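Local coordinates for protein oxidase (Sinorhizobium meliloti, PDB 4FFU) that is of uncertain function but has a MaoC-like domain with a hot-dog fold and is tentatively assigned monoamine oxidase activity, at residues Y34-V39 against A130-D135; D51-A56 against H65-E70; M86-G91 against L159-I164; G93-L98 against T125-A130; R147-V150 against E156-L159. All coordinates share one frame; numbering follows the deposited sequence. Where two conformers were deposited one is given.

How the interactions relate
Interactions 1, 3, 4 and 5 gather on one antiparallel sheet, with the helix 84-93 packed against it, consistent with the hot-dog fold. Interactions 3 and 5 share Leu-159 on strand 157-168, their centres about 7 Å apart. Interactions 1 and 4 share Ala-130 on strand 122-134. A salt bridge from Arg-126 to Glu-149 ties interaction 4 to interaction 5. Interaction 2 stands apart, its centre about 37 Å from that of interaction 1, but it touches interaction 3 through Met-86. Along the chain, interactions 2 and 4 are nested inside the loop closed by interaction 1. Interactions 2, 3 and 4 also reach the third subunit, so they join fold to assembly.

Interaction 1: residues Y34-V39 against A130-D135; sequences YEQGHV and AAKEDD
Lys-132, on strand 122-134, meets Tyr-34 and Gln-36 of the loop that leads into strand 39-46. The loop makes a type II beta turn from Glu-35 to His-38, closed by the bond from His-38 N to Glu-35 O (3.1 Å). On the strand, Ala-130 and Ala-131 both face Val-145, a classic beta bulge.

One direct hydrogen bond crosses the contact. Lys-132 NZ donates to Tyr-34 O over 2.9 Å. It reaches the oxygen at a C=O...N angle of 141° and is tilted 17° from the carbonyl plane. The chain bends at chi3 (70°), which turns the amine back to this carbonyl. Lys-132 also makes a cation-pi contact with Tyr-31.

Apolar contact comes from the lysine chain. CE of Lys-132 lies 3.9 Å from CB of Tyr-34, and CD lies 4.1 Å from CG of Gln-36. The Tyr-34 ring itself leads away from the strand segment, and its OH bonds Asn-100. A methionine in place of Lys-132 would probably leave Tyr-34 O without this donor and Tyr-31 without its cation.

The water-mediated part is slight. A single water makes weak bonds to both side chains, donating to Gln-36 OE1 at 3.3 Å and accepting from Lys-132 NZ at 3.4 Å.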
# COMPACT_ATOMS: atom_id res chain seq x y z
N TYR I 34 22.48 2.68 30.18
CA TYR I 34 21.92 3.86 29.54
C TYR I 34 22.60 5.09 30.11
O TYR I 34 22.76 5.20 31.33
CB TYR I 34 20.41 3.95 29.76
CG TYR I 34 19.62 3.24 28.67
CD1 TYR I 34 19.22 3.92 27.51
CD2 TYR I 34 19.28 1.90 28.79
CE1 TYR I 34 18.49 3.28 26.51
CE2 TYR I 34 18.55 1.25 27.80
CZ TYR I 34 18.17 1.94 26.66
OH TYR I 34 17.44 1.27 25.69
N GLU I 35 23.02 6.00 29.24
CA GLU I 35 23.72 7.18 29.71
C GLU I 35 22.81 8.38 29.61
O GLU I 35 22.44 8.76 28.51
CB GLU I 35 24.97 7.44 28.86
CG GLU I 35 25.85 6.22 28.71
CD GLU I 35 26.92 6.43 27.65
OE1 GLU I 35 26.57 6.61 26.46
OE2 GLU I 35 28.10 6.42 28.02
N GLN I 36 22.47 9.00 30.75
CA GLN I 36 21.72 10.24 30.69
C GLN I 36 22.42 11.24 29.81
O GLN I 36 23.64 11.42 29.92
CB GLN I 36 21.55 10.86 32.07
CG GLN I 36 20.62 10.10 32.97
CD GLN I 36 20.63 10.67 34.37
OE1 GLN I 36 20.69 9.93 35.34
NE2 GLN I 36 20.61 12.00 34.47
N GLY I 37 21.65 11.89 28.95
CA GLY I 37 22.18 12.94 28.10
C GLY I 37 22.65 12.43 26.76
O GLY I 37 22.96 13.23 25.89
N HIS I 38 22.71 11.11 26.57
CA HIS I 38 23.16 10.57 25.27
C HIS I 38 22.13 10.98 24.23
O HIS I 38 20.93 10.85 24.47
CB HIS I 38 23.27 9.04 25.29
CG HIS I 38 23.62 8.45 23.96
ND1 HIS I 38 22.67 8.07 23.04
CD2 HIS I 38 24.82 8.20 23.39
CE1 HIS I 38 23.27 7.60 21.96
NE2 HIS I 38 24.57 7.66 22.15
N VAL I 39 22.61 11.48 23.08
CA VAL I 39 21.73 11.96 22.02
C VAL I 39 22.04 11.18 20.74
O VAL I 39 23.22 10.98 20.41
CB VAL I 39 21.96 13.47 21.73
CG1 VAL I 39 21.10 13.95 20.55
CG2 VAL I 39 21.70 14.32 22.96
N ALA I 130 16.73 10.88 28.85
CA ALA I 130 16.34 11.99 29.71
C ALA I 130 16.39 11.66 31.18
O ALA I 130 16.83 12.49 31.98
CB ALA I 130 14.96 12.51 29.36
N ALA I 131 15.88 10.49 31.56
CA ALA I 131 15.74 10.12 32.99
C ALA I 131 15.79 8.61 33.19
O ALA I 131 15.43 7.84 32.28
CB ALA I 131 14.45 10.68 33.58
N LYS I 132 16.23 8.20 34.38
CA LYS I 132 16.36 6.80 34.74
C LYS I 132 15.88 6.63 36.17
O LYS I 132 16.34 7.35 37.07
CB LYS I 132 17.82 6.34 34.63
CG LYS I 132 18.39 6.36 33.22
CD LYS I 132 19.89 6.07 33.21
CE LYS I 132 20.14 4.62 33.58
NZ LYS I 132 21.59 4.35 33.81
N GLU I 133 14.92 5.74 36.39
CA GLU I 133 14.55 5.40 37.78
C GLU I 133 14.33 3.91 38.00
O GLU I 133 14.17 3.13 37.04
CB GLU I 133 13.31 6.18 38.21
CG GLU I 133 12.04 5.86 37.44
CD GLU I 133 10.83 6.63 37.96
OE1 GLU I 133 10.01 7.11 37.14
OE2 GLU I 133 10.69 6.78 39.19
N ASP I 134 14.33 3.50 39.27
CA ASP I 134 13.94 2.14 39.64
C ASP I 134 12.50 1.89 39.21
O ASP I 134 11.66 2.80 39.21
CB ASP I 134 14.05 1.94 41.16
CG ASP I 134 15.49 1.82 41.64
OD1 ASP I 134 16.43 1.83 40.82
OD2 ASP I 134 15.67 1.70 42.87
N ASP I 135 12.21 0.65 38.82
CA ASP I 135 10.83 0.25 38.54
C ASP I 135 10.19 -0.20 39.85
O ASP I 135 10.67 -1.16 40.48
CB ASP I 135 10.79 -0.86 37.48
CG ASP I 135 9.43 -0.94 36.77
OD1 ASP I 135 8.48 -0.21 37.12
OD2 ASP I 135 9.32 -1.76 35.83
O HOH W 1 22.44 7.13 35.60

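Interaction 2: residues D51-A56 against H65-E70; sequences DFVVHA and HHMDAE
Phe-52 and His-66 bring the backbones of two helices, 49-59 and 64-67, within 6.9 Å at their CA atoms, and Val-53 and Met-67 follow at 7.3 Å. This is a helix-to-helix contact between neighbours in the chain, made away from the sheet of the hot-dog fold. No hydrogen bond crosses it.

Met-67 carries most of the packing. It is a selenomethionine, with SE in place of sulfur. Its chain bends at both chi2 (-58°) and chi3 (-77°), and this folds the end back toward helix 49-59. There SE and CE both lie 3.7 Å from Ala-56 CB, and SE also comes near the backbone oxygen of Phe-52. The terminal CE reaches alongside the helix backbone, 4.0 Å from Val-53 CA. The side chains of Val-53 and Met-67 cross at about a right angle, with Val-53 CG2 4.2 Å from Met-67 CE.

Both segments also face other copies of the protein. In the second subunit, Thr-50 packs on Val-53 and Arg-45 packs on Met-67. His-66 turns its ring away from helix 49-59, bonds Ile-81 O through ND1 and stacks on His-83.

After Met-67 the chain leaves the helix at Asp-68, the N-cap of helix 69-72, whose start is weakly bonded. Its OD1 accepts from Phe-71 N and, weakly, from Glu-70 N.

Phe-52 offers His-66 the edge of its ring. The oxygen of His-66 lies in the ring plane, 3.4 Å from CD2 of Phe-52.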
# COMPACT_ATOMS: atom_id res chain seq x y z
N ASP I 51 2.44 9.66 1.49
CA ASP I 51 2.35 9.37 2.93
C ASP I 51 1.01 9.82 3.52
O ASP I 51 0.47 9.14 4.43
CB ASP I 51 3.53 10.03 3.64
CG ASP I 51 4.86 9.44 3.23
OD1 ASP I 51 5.06 8.22 3.41
OD2 ASP I 51 5.73 10.21 2.72
N PHE I 52 0.48 10.95 3.06
CA PHE I 52 -0.85 11.43 3.49
C PHE I 52 -1.92 10.43 3.08
O PHE I 52 -2.76 10.06 3.90
CB PHE I 52 -1.23 12.79 2.88
CG PHE I 52 -0.64 13.99 3.57
CD1 PHE I 52 0.73 14.10 3.82
CD2 PHE I 52 -1.46 15.07 3.87
CE1 PHE I 52 1.25 15.25 4.41
CE2 PHE I 52 -0.95 16.24 4.42
CZ PHE I 52 0.41 16.33 4.71
N VAL I 53 -1.87 9.98 1.83
CA VAL I 53 -2.90 9.09 1.26
C VAL I 53 -2.81 7.69 1.89
O VAL I 53 -3.85 7.11 2.22
CB VAL I 53 -2.77 9.04 -0.28
CG1 VAL I 53 -3.69 7.97 -0.89
CG2 VAL I 53 -3.07 10.42 -0.88
N VAL I 54 -1.58 7.19 2.10
CA VAL I 54 -1.34 5.91 2.80
C VAL I 54 -1.82 6.00 4.23
O VAL I 54 -2.51 5.09 4.71
CB VAL I 54 0.14 5.47 2.73
CG1 VAL I 54 0.34 4.20 3.57
CG2 VAL I 54 0.50 5.16 1.28
N HIS I 55 -1.49 7.10 4.92
CA HIS I 55 -1.92 7.17 6.32
C HIS I 55 -3.45 7.16 6.45
O HIS I 55 -3.98 6.49 7.34
CB HIS I 55 -1.41 8.44 7.01
CG HIS I 55 -1.48 8.35 8.50
ND1 HIS I 55 -0.59 7.61 9.23
CD2 HIS I 55 -2.36 8.88 9.40
CE1 HIS I 55 -0.87 7.71 10.52
NE2 HIS I 55 -1.95 8.46 10.65
N ALA I 56 -4.13 7.91 5.58
CA ALA I 56 -5.60 7.93 5.56
C ALA I 56 -6.15 6.52 5.33
O ALA I 56 -7.02 6.06 6.07
CB ALA I 56 -6.12 8.86 4.48
N HIS I 65 -9.13 18.34 5.86
CA HIS I 65 -7.89 19.02 6.27
C HIS I 65 -6.65 18.27 5.82
O HIS I 65 -5.58 18.85 5.61
CB HIS I 65 -7.84 19.14 7.79
CG HIS I 65 -9.03 19.83 8.38
ND1 HIS I 65 -10.26 19.21 8.50
CD2 HIS I 65 -9.18 21.07 8.88
CE1 HIS I 65 -11.12 20.06 9.05
NE2 HIS I 65 -10.49 21.20 9.28
N HIS I 66 -6.76 16.94 5.71
CA HIS I 66 -5.63 16.14 5.23
C HIS I 66 -5.75 15.78 3.75
O HIS I 66 -4.73 15.60 3.07
CB HIS I 66 -5.51 14.82 6.01
CG HIS I 66 -5.67 14.98 7.49
ND1 HIS I 66 -4.80 15.74 8.26
CD2 HIS I 66 -6.59 14.47 8.35
CE1 HIS I 66 -5.20 15.71 9.52
NE2 HIS I 66 -6.27 14.93 9.60
N MSE I 67 -6.98 15.61 3.27
CA MSE I 67 -7.21 14.94 1.99
C MSE I 67 -7.79 15.77 0.87
O MSE I 67 -7.88 15.28 -0.24
CB MSE I 67 -8.16 13.75 2.15
CG MSE I 67 -7.68 12.78 3.22
SE MSE I 67 -5.88 12.12 2.79
CE MSE I 67 -6.51 10.88 1.43
N ASP I 68 -8.17 17.03 1.14
CA ASP I 68 -8.88 17.84 0.13
C ASP I 68 -8.12 19.14 -0.09
O ASP I 68 -8.21 20.05 0.74
CB ASP I 68 -10.32 18.12 0.60
CG ASP I 68 -11.13 18.99 -0.38
OD1 ASP I 68 -10.54 19.67 -1.27
OD2 ASP I 68 -12.39 19.02 -0.24
N ALA I 69 -7.36 19.22 -1.18
CA ALA I 69 -6.52 20.39 -1.46
C ALA I 69 -7.32 21.68 -1.65
O ALA I 69 -6.83 22.76 -1.35
CB ALA I 69 -5.63 20.14 -2.67
N GLU I 70 -8.56 21.56 -2.12
CA GLU I 70 -9.40 22.74 -2.34
C GLU I 70 -9.91 23.32 -1.01
O GLU I 70 -9.78 24.50 -0.76
CB GLU I 70 -10.58 22.42 -3.27
CG GLU I 70 -10.18 22.00 -4.69
CD GLU I 70 -9.50 23.10 -5.51
OE1 GLU I 70 -9.65 24.30 -5.21
OE2 GLU I 70 -8.80 22.77 -6.48

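Interaction 3: residues M86-G91 against L159-I164; sequences MIFSIG and LAADHI
Gly-91 N donates to Ile-87 O over 2.8 Å, holding the turn of helix 84-93 from which Ile-87 and Phe-88 pack on Leu-159. This helix lies against the inner face of the curved sheet, as the central helix does in a hot-dog fold. The axes of the short segments 86-91 and 159-164 are inclined at 63° and come within 9.4 Å.

Leu-159 is the main side chain from the strand. Chi1 of -177° swings its CG away from its own N and toward the helix; from CG the two methyls part. CD1 presses on the helix backbone, 3.6 Å from Phe-88 N. It also meets the Ile-87 branch methyl, CG2, at 3.9 Å as the two side chains slide past each other in opposite directions. CD2 comes to the edge of the Phe-88 ring, near its plane, 4.2 Å from CD1 of Phe-88.

Further along the strand, Ala-161 CB approaches the same ring obliquely, 4.2 Å from Phe-88 CE1. Tyr-108 meets that ring edge-to-face, and Leu-111 adds apolar contact to both Phe-88 and Leu-159. Thr-85 of the third subunit also packs on Phe-88.

All four touching residues are buried and none bonds across the contact. Helix and sheet are therefore held here by shape and by the exclusion of water. Backbone bonds run within each, Gly-91 N to Ile-87 O in the helix and Ala-161 with Cys-148 in the sheet.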
# COMPACT_ATOMS: atom_id res chain seq x y z
N MSE I 86 0.29 10.42 12.05
CA MSE I 86 1.33 10.12 11.02
C MSE I 86 2.68 10.68 11.45
O MSE I 86 3.73 10.02 11.35
CB MSE I 86 1.01 10.77 9.66
CG MSE I 86 1.95 10.18 8.61
SE MSE I 86 2.09 11.49 7.13
CE MSE I 86 0.22 12.05 6.92
N ILE I 87 2.68 11.92 11.94
CA ILE I 87 3.96 12.52 12.36
C ILE I 87 4.53 11.72 13.53
O ILE I 87 5.72 11.47 13.62
CB ILE I 87 3.81 14.02 12.61
CG1 ILE I 87 3.28 14.68 11.31
CG2 ILE I 87 5.13 14.67 13.00
CD1 ILE I 87 4.07 14.32 10.04
N PHE I 88 3.64 11.29 14.41
CA PHE I 88 4.03 10.43 15.52
C PHE I 88 4.58 9.08 15.05
O PHE I 88 5.67 8.70 15.45
CB PHE I 88 2.87 10.25 16.49
CG PHE I 88 3.23 9.48 17.74
CD1 PHE I 88 4.26 9.90 18.57
CD2 PHE I 88 2.48 8.34 18.10
CE1 PHE I 88 4.61 9.19 19.73
CE2 PHE I 88 2.82 7.63 19.27
CZ PHE I 88 3.88 8.05 20.07
N SER I 89 3.80 8.35 14.23
CA SER I 89 4.20 7.02 13.77
C SER I 89 5.48 7.02 12.95
O SER I 89 6.34 6.16 13.13
CB SER I 89 3.07 6.35 12.98
OG SER I 89 1.90 6.24 13.78
N ILE I 90 5.58 7.98 12.02
CA ILE I 90 6.80 8.08 11.22
C ILE I 90 7.95 8.58 12.06
O ILE I 90 9.09 8.07 11.95
CB ILE I 90 6.60 8.91 9.93
CG1 ILE I 90 5.62 8.17 9.00
CG2 ILE I 90 7.92 9.12 9.18
CD1 ILE I 90 5.34 8.94 7.72
N GLY I 91 7.69 9.57 12.90
CA GLY I 91 8.78 10.10 13.75
C GLY I 91 9.41 9.01 14.61
O GLY I 91 10.63 8.95 14.73
N LEU I 159 6.99 17.89 16.63
CA LEU I 159 6.36 16.99 17.59
C LEU I 159 7.37 16.59 18.68
O LEU I 159 8.58 16.43 18.42
CB LEU I 159 5.86 15.73 16.81
CG LEU I 159 5.10 14.68 17.62
CD1 LEU I 159 4.08 13.98 16.69
CD2 LEU I 159 6.05 13.66 18.27
N ALA I 160 6.88 16.42 19.89
CA ALA I 160 7.73 15.95 20.98
C ALA I 160 6.94 14.95 21.80
O ALA I 160 5.72 15.02 21.84
CB ALA I 160 8.15 17.12 21.87
N ALA I 161 7.65 14.01 22.42
CA ALA I 161 7.01 13.02 23.29
C ALA I 161 8.08 12.38 24.14
O ALA I 161 9.22 12.25 23.70
CB ALA I 161 6.33 11.94 22.46
N ASP I 162 7.71 11.95 25.34
CA ASP I 162 8.60 11.21 26.23
C ASP I 162 8.29 9.72 26.18
O ASP I 162 7.22 9.29 26.61
CB ASP I 162 8.46 11.71 27.67
CG ASP I 162 8.93 13.14 27.85
OD1 ASP I 162 9.74 13.61 27.03
OD2 ASP I 162 8.46 13.81 28.81
N HIS I 163 9.21 8.94 25.62
CA HIS I 163 9.00 7.50 25.46
C HIS I 163 9.49 6.80 26.73
O HIS I 163 10.65 6.96 27.15
CB HIS I 163 9.76 7.01 24.24
CG HIS I 163 9.47 5.59 23.87
ND1 HIS I 163 10.26 4.88 23.00
CD2 HIS I 163 8.46 4.76 24.23
CE1 HIS I 163 9.76 3.67 22.84
NE2 HIS I 163 8.66 3.57 23.57
N ILE I 164 8.59 6.04 27.34
CA ILE I 164 8.90 5.32 28.55
C ILE I 164 9.25 3.87 28.23
O ILE I 164 8.43 3.11 27.70
CB ILE I 164 7.73 5.32 29.57
CG1 ILE I 164 7.30 6.76 29.90
CG2 ILE I 164 8.14 4.59 30.83
CD1 ILE I 164 5.91 6.83 30.49

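Interaction 4: residues G93-L98 against T125-A130; sequences GLTASL and TRVTIA
Thr-95 points its methyl, CG2, between Thr-125 and Val-127 of strand 122-134. The turn that carries it begins at the last residue of helix 84-93. It is a type I beta turn from Gly-93 to Ala-96, closed by Ala-96 N bonding Gly-93 O at 3.0 Å. It thus packs the end of the central helix of the hot-dog fold on the sheet.

Thr-95 and Val-127 cross at about a right angle, and their CG2 atoms meet at 3.6 Å. Thr-95 and Thr-125 are turned more obliquely to each other. Here again methyl meets methyl, CG2 to CG2, at 3.8 Å. The first torsion of Thr-95 (chi1 76°) explains the choice of face. It places OG1 between the backbone N and the carbonyl carbon, where it bonds Val-92 O, and leaves the methyl for the strand.

Leu-94 crosses Thr-125 at a slant. Its CD1 comes 3.9 Å from OG1 of Thr-125. This is only packing, since that hydroxyl bonds Gly-91 O on the last part of the helix. Leu-94 also touches Thr-42 on the neighbouring strand 39-46, and Arg-40 of that strand bonds Thr-95 O.

The two threonines thus divide their work. Each hydroxyl bonds a carbonyl oxygen of helix 84-93, and each methyl faces the other segment. No hydrogen bond joins turn and strand directly; they meet mainly through methyl groups, while the Thr-125 hydroxyl still ties strand to helix.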
# COMPACT_ATOMS: atom_id res chain seq x y z
N GLY I 93 9.03 5.70 13.96
CA GLY I 93 9.54 4.70 13.03
C GLY I 93 10.95 5.00 12.57
O GLY I 93 11.73 4.07 12.40
N LEU I 94 11.28 6.28 12.37
CA LEU I 94 12.64 6.67 11.98
C LEU I 94 13.69 6.18 12.98
O LEU I 94 14.85 5.96 12.60
CB LEU I 94 12.75 8.19 11.83
CG LEU I 94 12.11 8.74 10.56
CD1 LEU I 94 12.00 10.25 10.71
CD2 LEU I 94 12.94 8.37 9.35
N THR I 95 13.29 6.03 14.24
CA THR I 95 14.23 5.55 15.31
C THR I 95 14.42 4.00 15.34
O THR I 95 15.24 3.48 16.13
CB THR I 95 13.78 6.00 16.72
OG1 THR I 95 12.67 5.20 17.17
CG2 THR I 95 13.40 7.48 16.75
N ALA I 96 13.68 3.29 14.50
CA ALA I 96 13.62 1.82 14.61
C ALA I 96 14.74 1.19 13.79
O ALA I 96 14.47 0.39 12.90
CB ALA I 96 12.27 1.31 14.13
N SER I 97 15.98 1.56 14.06
CA SER I 97 17.10 1.02 13.28
C SER I 97 17.88 0.08 14.16
O SER I 97 18.18 -1.05 13.78
CB SER I 97 18.00 2.13 12.77
OG SER I 97 18.39 2.96 13.85
N LEU I 98 18.21 0.56 15.35
CA LEU I 98 18.97 -0.23 16.30
C LEU I 98 17.96 -0.83 17.26
O LEU I 98 17.09 -0.12 17.80
CB LEU I 98 20.01 0.62 17.05
CG LEU I 98 21.29 1.14 16.36
CD1 LEU I 98 22.21 0.01 15.92
CD2 LEU I 98 21.01 2.09 15.20
N THR I 125 14.36 12.60 13.58
CA THR I 125 14.01 12.49 15.00
C THR I 125 15.26 12.51 15.85
O THR I 125 16.22 11.79 15.57
CB THR I 125 13.20 11.23 15.30
OG1 THR I 125 12.00 11.26 14.49
CG2 THR I 125 12.78 11.20 16.79
N ARG I 126 15.26 13.37 16.87
CA ARG I 126 16.34 13.39 17.84
C ARG I 126 15.89 12.64 19.08
O ARG I 126 14.78 12.88 19.59
CB ARG I 126 16.70 14.85 18.22
CG ARG I 126 17.91 14.95 19.15
CD ARG I 126 18.45 16.37 19.19
NE ARG I 126 17.40 17.25 19.68
CZ ARG I 126 17.16 18.47 19.22
NH1 ARG I 126 17.90 18.97 18.24
NH2 ARG I 126 16.16 19.19 19.74
N VAL I 127 16.72 11.73 19.58
CA VAL I 127 16.33 10.94 20.75
C VAL I 127 17.36 11.17 21.84
O VAL I 127 18.53 10.96 21.60
CB VAL I 127 16.24 9.43 20.42
CG1 VAL I 127 15.82 8.66 21.67
CG2 VAL I 127 15.21 9.18 19.32
N THR I 128 16.91 11.64 23.01
CA THR I 128 17.82 11.98 24.11
C THR I 128 17.44 11.14 25.32
O THR I 128 16.26 11.08 25.68
CB THR I 128 17.72 13.48 24.48
OG1 THR I 128 17.98 14.30 23.33
CG2 THR I 128 18.77 13.86 25.60
N ILE I 129 18.42 10.51 25.97
CA ILE I 129 18.15 9.79 27.21
C ILE I 129 17.93 10.85 28.29
O ILE I 129 18.83 11.65 28.58
CB ILE I 129 19.26 8.79 27.62
CG1 ILE I 129 19.62 7.82 26.48
CG2 ILE I 129 18.87 8.03 28.89
CD1 ILE I 129 18.47 7.04 25.89
N ALA I 130 16.73 10.88 28.85
CA ALA I 130 16.34 11.99 29.71
C ALA I 130 16.39 11.66 31.18
O ALA I 130 16.83 12.49 31.98
CB ALA I 130 14.96 12.51 29.36

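Interaction 5: residues R147-V150 against E156-L159; sequences RCEV and EVVL
Val-150 pairs with Val-158 and Leu-159 at once, a classic beta bulge near the end of the hairpin formed by strands 141-151 and 157-168. Val-150 and Leu-159 form an antiparallel hydrogen-bonded pair. The short strand axes lie at 112° to each other, far from straight antiparallel.

The tight part centres on Val-150. Its N donates to Leu-159 O at 2.8 Å. Its O accepts from Val-158 N, also at 2.8 Å, and this bond is close to straight, with an N-H...O angle of 167°. Leu-159 N reaches the same oxygen only weakly, at 3.5 Å. A CA-H...O contact from Val-157 CA, 3.4 Å away, adds to the grip on Val-150 O.

Side chains close over this backbone. CG1 of Val-150 meets CG2 of Val-158 at 3.8 Å, and its other methyl, CG2, meets Leu-159 CD2 at 3.9 Å. In Val-158, chi1 of -57° puts CG1 anti to the carbonyl carbon and leaves CG2 between the backbone N and the carbonyl carbon, near Val-150 O. Ile-123 and Thr-125 of strand 122-134 also pack on Val-150.

The looser side holds Glu-149 and Val-157, both partly exposed. They cross at an angle, and carboxylate OE2 of Glu-149 comes 3.9 Å from CG2 of Val-157. Glu-149 finds its charge partner in Arg-126 on strand 122-134.

This end of the hairpin is held by backbone bonds, with buried Val-150, Val-158 and Leu-159 packed beside them. The carboxylate of Glu-149 contributes a packing contact here and spends its charge on the next strand.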
# COMPACT_ATOMS: atom_id res chain seq x y z
N ARG I 147 13.42 11.12 25.47
CA ARG I 147 12.75 12.27 24.91
C ARG I 147 12.89 12.21 23.40
O ARG I 147 14.02 12.14 22.89
CB ARG I 147 13.37 13.56 25.44
CG ARG I 147 12.78 14.81 24.81
CD ARG I 147 11.90 15.54 25.81
NE ARG I 147 11.38 16.81 25.29
CZ ARG I 147 10.08 17.09 25.15
NH1 ARG I 147 9.16 16.18 25.49
NH2 ARG I 147 9.70 18.28 24.69
N CYS I 148 11.77 12.23 22.67
CA CYS I 148 11.81 12.17 21.21
C CYS I 148 11.36 13.52 20.68
O CYS I 148 10.31 14.01 21.05
CB CYS I 148 10.89 11.07 20.67
SG CYS I 148 11.41 9.41 21.21
N GLU I 149 12.17 14.11 19.81
CA GLU I 149 11.82 15.36 19.18
C GLU I 149 11.94 15.20 17.68
O GLU I 149 13.04 14.94 17.17
CB GLU I 149 12.77 16.47 19.62
CG GLU I 149 12.68 16.80 21.09
CD GLU I 149 13.77 17.76 21.49
OE1 GLU I 149 14.91 17.30 21.68
OE2 GLU I 149 13.49 18.97 21.58
N VAL I 150 10.81 15.38 17.00
CA VAL I 150 10.75 15.34 15.54
C VAL I 150 10.96 16.77 15.04
O VAL I 150 10.25 17.69 15.45
CB VAL I 150 9.39 14.80 15.04
CG1 VAL I 150 9.44 14.63 13.54
CG2 VAL I 150 9.05 13.47 15.73
N GLU I 156 13.00 23.17 13.15
CA GLU I 156 11.93 23.44 14.10
C GLU I 156 11.35 22.15 14.66
O GLU I 156 11.11 21.21 13.91
CB GLU I 156 10.83 24.24 13.42
CG GLU I 156 11.31 25.58 12.84
CD GLU I 156 10.33 26.18 11.86
OE1 GLU I 156 9.50 25.43 11.27
OE2 GLU I 156 10.38 27.41 11.65
N VAL I 157 11.09 22.11 15.97
CA VAL I 157 10.39 20.95 16.56
C VAL I 157 8.95 20.94 16.04
O VAL I 157 8.24 21.94 16.17
CB VAL I 157 10.38 20.99 18.10
CG1 VAL I 157 9.62 19.78 18.66
CG2 VAL I 157 11.80 20.95 18.63
N VAL I 158 8.51 19.82 15.46
CA VAL I 158 7.11 19.72 15.02
C VAL I 158 6.29 18.81 15.94
O VAL I 158 5.06 18.94 16.02
CB VAL I 158 6.98 19.27 13.54
CG1 VAL I 158 7.75 20.26 12.66
CG2 VAL I 158 7.52 17.85 13.36
N LEU I 159 6.99 17.89 16.63
CA LEU I 159 6.36 16.99 17.59
C LEU I 159 7.37 16.59 18.68
O LEU I 159 8.58 16.43 18.42
CB LEU I 159 5.86 15.73 16.81
CG LEU I 159 5.10 14.68 17.62
CD1 LEU I 159 4.08 13.98 16.69
CD2 LEU I 159 6.05 13.66 18.27